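Local coordinates for protein (R)-2-hydroxyglutaryl-CoA dehydratase activating ATPase (Acidaminococcus fermentans, PDB 1HUX) that hydrolyses ATP slowly to drive electron transfer from its dimer-bridging [4Fe-4S] cluster, activating 2-hydroxyglutaryl-CoA dehydratase in glutamate fermentation, at residues A[192-203]-A[221-232]. Sequence-based numbering, arbitrary orientation.
Sequences HRSVASRVIGLA and NYGVRGALEEGL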
loop_
_atom_site.group_PDB
_atom_site.type_symbol
_atom_site.label_atom_id
_atom_site.label_comp_id
_atom_site.label_asym_id
_atom_site.label_seq_id
_atom_site.Cartn_x
_atom_site.Cartn_y
_atom_site.Cartn_z
ATOM N N HIS A 192 11.122 -10.485 -4.733
ATOM C CA HIS A 192 11.739 -9.923 -5.920
ATOM C C HIS A 192 10.813 -10.016 -7.103
ATOM O O HIS A 192 10.614 -9.031 -7.803
ATOM C CB HIS A 192 13.057 -10.629 -6.226
ATOM C CG HIS A 192 14.148 -10.281 -5.260
ATOM N ND1 HIS A 192 15.325 -10.994 -5.167
ATOM C CD2 HIS A 192 14.233 -9.291 -4.337
ATOM C CE1 HIS A 192 16.085 -10.460 -4.229
ATOM N NE2 HIS A 192 15.446 -9.426 -3.710
ATOM N N ARG A 193 10.240 -11.187 -7.344
ATOM C CA ARG A 193 9.312 -11.307 -8.457
ATOM C C ARG A 193 8.126 -10.381 -8.215
ATOM O O ARG A 193 7.569 -9.811 -9.152
ATOM C CB ARG A 193 8.808 -12.737 -8.600
ATOM C CG ARG A 193 9.893 -13.738 -8.801
ATOM C CD ARG A 193 9.296 -15.078 -9.093
ATOM N NE ARG A 193 10.199 -16.150 -8.696
ATOM C CZ ARG A 193 10.062 -16.865 -7.584
ATOM N NH1 ARG A 193 9.042 -16.622 -6.749
ATOM N NH2 ARG A 193 10.946 -17.826 -7.314
ATOM N N SER A 194 7.745 -10.235 -6.950
ATOM C CA SER A 194 6.628 -9.368 -6.583
ATOM C C SER A 194 6.891 -7.930 -7.045
ATOM O O SER A 194 5.997 -7.251 -7.558
ATOM C CB SER A 194 6.420 -9.409 -5.063
ATOM O OG SER A 194 5.301 -8.623 -4.677
ATOM N N VAL A 195 8.130 -7.478 -6.860
ATOM C CA VAL A 195 8.533 -6.133 -7.261
ATOM C C VAL A 195 8.558 -6.070 -8.791
ATOM O O VAL A 195 8.013 -5.139 -9.404
ATOM C CB VAL A 195 9.946 -5.784 -6.701
ATOM C CG1 VAL A 195 10.375 -4.414 -7.183
ATOM C CG2 VAL A 195 9.930 -5.804 -5.177
ATOM N N ALA A 196 9.183 -7.080 -9.397
ATOM C CA ALA A 196 9.276 -7.156 -10.852
ATOM C C ALA A 196 7.878 -7.034 -11.440
ATOM O O ALA A 196 7.661 -6.279 -12.392
ATOM C CB ALA A 196 9.932 -8.474 -11.293
ATOM N N SER A 197 6.924 -7.750 -10.851
ATOM C CA SER A 197 5.554 -7.715 -11.336
ATOM C C SER A 197 4.997 -6.304 -11.411
ATOM O O SER A 197 4.352 -5.953 -12.396
ATOM C CB SER A 197 4.647 -8.577 -10.462
ATOM O OG SER A 197 4.974 -9.943 -10.607
ATOM N N ARG A 198 5.240 -5.488 -10.389
ATOM C CA ARG A 198 4.716 -4.116 -10.402
ATOM C C ARG A 198 5.398 -3.275 -11.482
ATOM O O ARG A 198 4.748 -2.495 -12.200
ATOM C CB ARG A 198 4.900 -3.445 -9.031
ATOM C CG ARG A 198 3.967 -3.958 -7.965
ATOM C CD ARG A 198 2.541 -3.880 -8.452
ATOM N NE ARG A 198 1.785 -5.071 -8.088
ATOM C CZ ARG A 198 2.209 -6.322 -8.265
ATOM N NH1 ARG A 198 3.397 -6.559 -8.800
ATOM N NH2 ARG A 198 1.438 -7.347 -7.922
ATOM N N VAL A 199 6.716 -3.426 -11.584
ATOM C CA VAL A 199 7.474 -2.679 -12.571
ATOM C C VAL A 199 6.922 -3.060 -13.932
ATOM O O VAL A 199 6.553 -2.192 -14.728
ATOM C CB VAL A 199 8.978 -3.012 -12.489
ATOM C CG1 VAL A 199 9.710 -2.431 -13.665
ATOM C CG2 VAL A 199 9.542 -2.440 -11.225
ATOM N N ILE A 200 6.847 -4.363 -14.187
ATOM C CA ILE A 200 6.309 -4.846 -15.450
ATOM C C ILE A 200 4.926 -4.230 -15.701
ATOM O O ILE A 200 4.577 -3.924 -16.837
ATOM C CB ILE A 200 6.224 -6.386 -15.463
ATOM C CG1 ILE A 200 7.642 -6.972 -15.398
ATOM C CG2 ILE A 200 5.529 -6.861 -16.724
ATOM C CD1 ILE A 200 7.736 -8.466 -15.645
ATOM N N GLY A 201 4.157 -4.033 -14.637
ATOM C CA GLY A 201 2.848 -3.421 -14.768
ATOM C C GLY A 201 2.946 -2.041 -15.399
ATOM O O GLY A 201 2.280 -1.768 -16.396
ATOM N N LEU A 202 3.768 -1.162 -14.826
ATOM C CA LEU A 202 3.950 0.184 -15.387
ATOM C C LEU A 202 4.560 0.041 -16.776
ATOM O O LEU A 202 4.123 0.681 -17.742
ATOM C CB LEU A 202 4.919 1.012 -14.531
ATOM C CG LEU A 202 4.473 1.780 -13.280
ATOM C CD1 LEU A 202 3.593 2.934 -13.692
ATOM C CD2 LEU A 202 3.737 0.850 -12.321
ATOM N N ALA A 203 5.583 -0.807 -16.851
ATOM C CA ALA A 203 6.324 -1.062 -18.079
ATOM C C ALA A 203 5.468 -1.236 -19.318
ATOM O O ALA A 203 5.759 -0.668 -20.368
ATOM C CB ALA A 203 7.211 -2.279 -17.895
ATOM N N ASN A 221 20.383 -4.604 -6.989
ATOM C CA ASN A 221 19.721 -5.858 -6.637
ATOM C C ASN A 221 19.512 -6.718 -7.883
ATOM O O ASN A 221 18.486 -6.617 -8.544
ATOM C CB ASN A 221 18.373 -5.559 -5.979
ATOM C CG ASN A 221 17.765 -6.785 -5.303
ATOM O OD1 ASN A 221 17.850 -7.902 -5.818
ATOM N ND2 ASN A 221 17.129 -6.575 -4.152
ATOM N N TYR A 222 20.488 -7.562 -8.209
ATOM C CA TYR A 222 20.370 -8.410 -9.383
ATOM C C TYR A 222 19.276 -9.452 -9.194
ATOM O O TYR A 222 18.894 -10.149 -10.133
ATOM C CB TYR A 222 21.709 -9.079 -9.702
ATOM C CG TYR A 222 22.303 -9.888 -8.581
ATOM C CD1 TYR A 222 21.797 -11.143 -8.257
ATOM C CD2 TYR A 222 23.378 -9.398 -7.834
ATOM C CE1 TYR A 222 22.346 -11.899 -7.211
ATOM C CE2 TYR A 222 23.937 -10.147 -6.784
ATOM C CZ TYR A 222 23.410 -11.399 -6.481
ATOM O OH TYR A 222 23.921 -12.157 -5.448
ATOM N N GLY A 223 18.779 -9.571 -7.970
ATOM C CA GLY A 223 17.702 -10.505 -7.730
ATOM C C GLY A 223 16.529 -9.892 -8.461
ATOM O O GLY A 223 15.903 -10.517 -9.307
ATOM N N VAL A 224 16.259 -8.638 -8.140
ATOM C CA VAL A 224 15.179 -7.903 -8.757
ATOM C C VAL A 224 15.343 -7.826 -10.275
ATOM O O VAL A 224 14.443 -8.189 -11.030
ATOM C CB VAL A 224 15.117 -6.471 -8.219
ATOM C CG1 VAL A 224 14.079 -5.672 -8.994
ATOM C CG2 VAL A 224 14.808 -6.492 -6.719
ATOM N N ARG A 225 16.497 -7.365 -10.730
ATOM C CA ARG A 225 16.719 -7.223 -12.169
ATOM C C ARG A 225 16.490 -8.537 -12.921
ATOM O O ARG A 225 15.905 -8.545 -14.010
ATOM C CB ARG A 225 18.138 -6.687 -12.429
ATOM C CG ARG A 225 18.384 -6.133 -13.829
ATOM C CD ARG A 225 19.421 -6.968 -14.534
ATOM N NE ARG A 225 20.632 -7.066 -13.729
ATOM C CZ ARG A 225 21.562 -8.003 -13.883
ATOM N NH1 ARG A 225 21.430 -8.937 -14.820
ATOM N NH2 ARG A 225 22.619 -8.016 -13.086
ATOM N N GLY A 226 16.935 -9.641 -12.332
ATOM C CA GLY A 226 16.763 -10.933 -12.971
ATOM C C GLY A 226 15.295 -11.297 -13.046
ATOM O O GLY A 226 14.850 -11.937 -14.000
ATOM N N ALA A 227 14.542 -10.883 -12.028
ATOM C CA ALA A 227 13.114 -11.153 -11.974
ATOM C C ALA A 227 12.480 -10.409 -13.127
ATOM O O ALA A 227 11.494 -10.874 -13.702
ATOM C CB ALA A 227 12.517 -10.663 -10.640
ATOM N N LEU A 228 13.055 -9.248 -13.450
ATOM C CA LEU A 228 12.580 -8.406 -14.542
ATOM C C LEU A 228 12.884 -9.025 -15.912
ATOM O O LEU A 228 12.066 -8.970 -16.838
ATOM C CB LEU A 228 13.215 -7.022 -14.437
ATOM C CG LEU A 228 12.447 -6.056 -13.536
ATOM C CD1 LEU A 228 13.192 -4.743 -13.484
ATOM C CD2 LEU A 228 11.029 -5.834 -14.078
ATOM N N GLU A 229 14.063 -9.620 -16.044
ATOM C CA GLU A 229 14.426 -10.235 -17.305
ATOM C C GLU A 229 13.471 -11.395 -17.585
ATOM O O GLU A 229 13.074 -11.615 -18.736
ATOM C CB GLU A 229 15.883 -10.708 -17.258
ATOM C CG GLU A 229 16.878 -9.548 -17.284
ATOM C CD GLU A 229 18.339 -9.975 -17.197
ATOM O OE1 GLU A 229 18.755 -10.457 -16.119
ATOM O OE2 GLU A 229 19.074 -9.823 -18.205
ATOM N N GLU A 230 13.097 -12.123 -16.532
ATOM C CA GLU A 230 12.185 -13.255 -16.658
ATOM C C GLU A 230 10.817 -12.769 -17.102
ATOM O O GLU A 230 10.234 -13.299 -18.048
ATOM C CB GLU A 230 12.042 -13.977 -15.326
ATOM C CG GLU A 230 13.239 -14.806 -14.923
ATOM C CD GLU A 230 13.032 -15.490 -13.578
ATOM O OE1 GLU A 230 11.981 -16.146 -13.396
ATOM O OE2 GLU A 230 13.919 -15.376 -12.703
ATOM N N GLY A 231 10.311 -11.750 -16.420
ATOM C CA GLY A 231 9.010 -11.208 -16.761
ATOM C C GLY A 231 8.925 -10.677 -18.178
ATOM O O GLY A 231 8.121 -11.158 -18.965
ATOM N N LEU A 232 9.758 -9.693 -18.505
ATOM C CA LEU A 232 9.756 -9.087 -19.831
ATOM C C LEU A 232 10.429 -9.957 -20.892
ATOM O O LEU A 232 10.297 -9.706 -22.094
ATOM C CB LEU A 232 10.451 -7.728 -19.779
ATOM C CG LEU A 232 9.995 -6.742 -18.707
ATOM C CD1 LEU A 232 10.775 -5.443 -18.914
ATOM C CD2 LEU A 232 8.495 -6.487 -18.772
#
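The His192 ring lies across the start of helix 222-232, with Asn221 OD1, 3.4 Å above the ring plane, and Val224 N over one face, both offset toward the rim. The ring plane and the Asn221 amide stand 86° apart, so the two flat groups meet nearly perpendicular rather than stacked. With CG beside its own backbone N (chi1 -72°), the imidazole reaches forward until His192 ND1 is 3.5 Å from Gly223 CA. Val224 CG2 meets His192 CD2, the two side chains crossing at about a right angle. Asn221 is the N-cap: OD1 accepts from Val224 N at 2.9 Å with an N-H...O angle of 160°, the donor lying above the carbonyl plane, and more weakly from Gly223 N. Replacing His192 with an alanine removes the ring and would probably leave one side of the Asn221 cap without its cover and a gap beside Val224 CG2.

Further along, small residues at the crossing are consistent with the axis separation of 8.1 Å: Ala196 CB abuts Ala227 CB at 3.4 Å. Leu228 CD2 then fits among Ala196, Val199 CG1 and Ile200 CG1. Ile200 spreads its two branches, CD1 extending over Gly231 CA while CG1 and CG2 both meet Leu232 CD2, CG1 at 3.5 Å. Val199 and Leu232 also reach Ile101 of strand 99-104, placing both helices against the sheet of this actin-fold domain.

Chemically, the interface is apolar except at its His192-Asn221 end, where the capped helix start lies beside ADP, about 4 Å from the Asn221 side chain, and next to the ATP-binding Gln220; the contact thus ties helix 184-204 to the N-terminal end of a helix that starts beside the nucleotide.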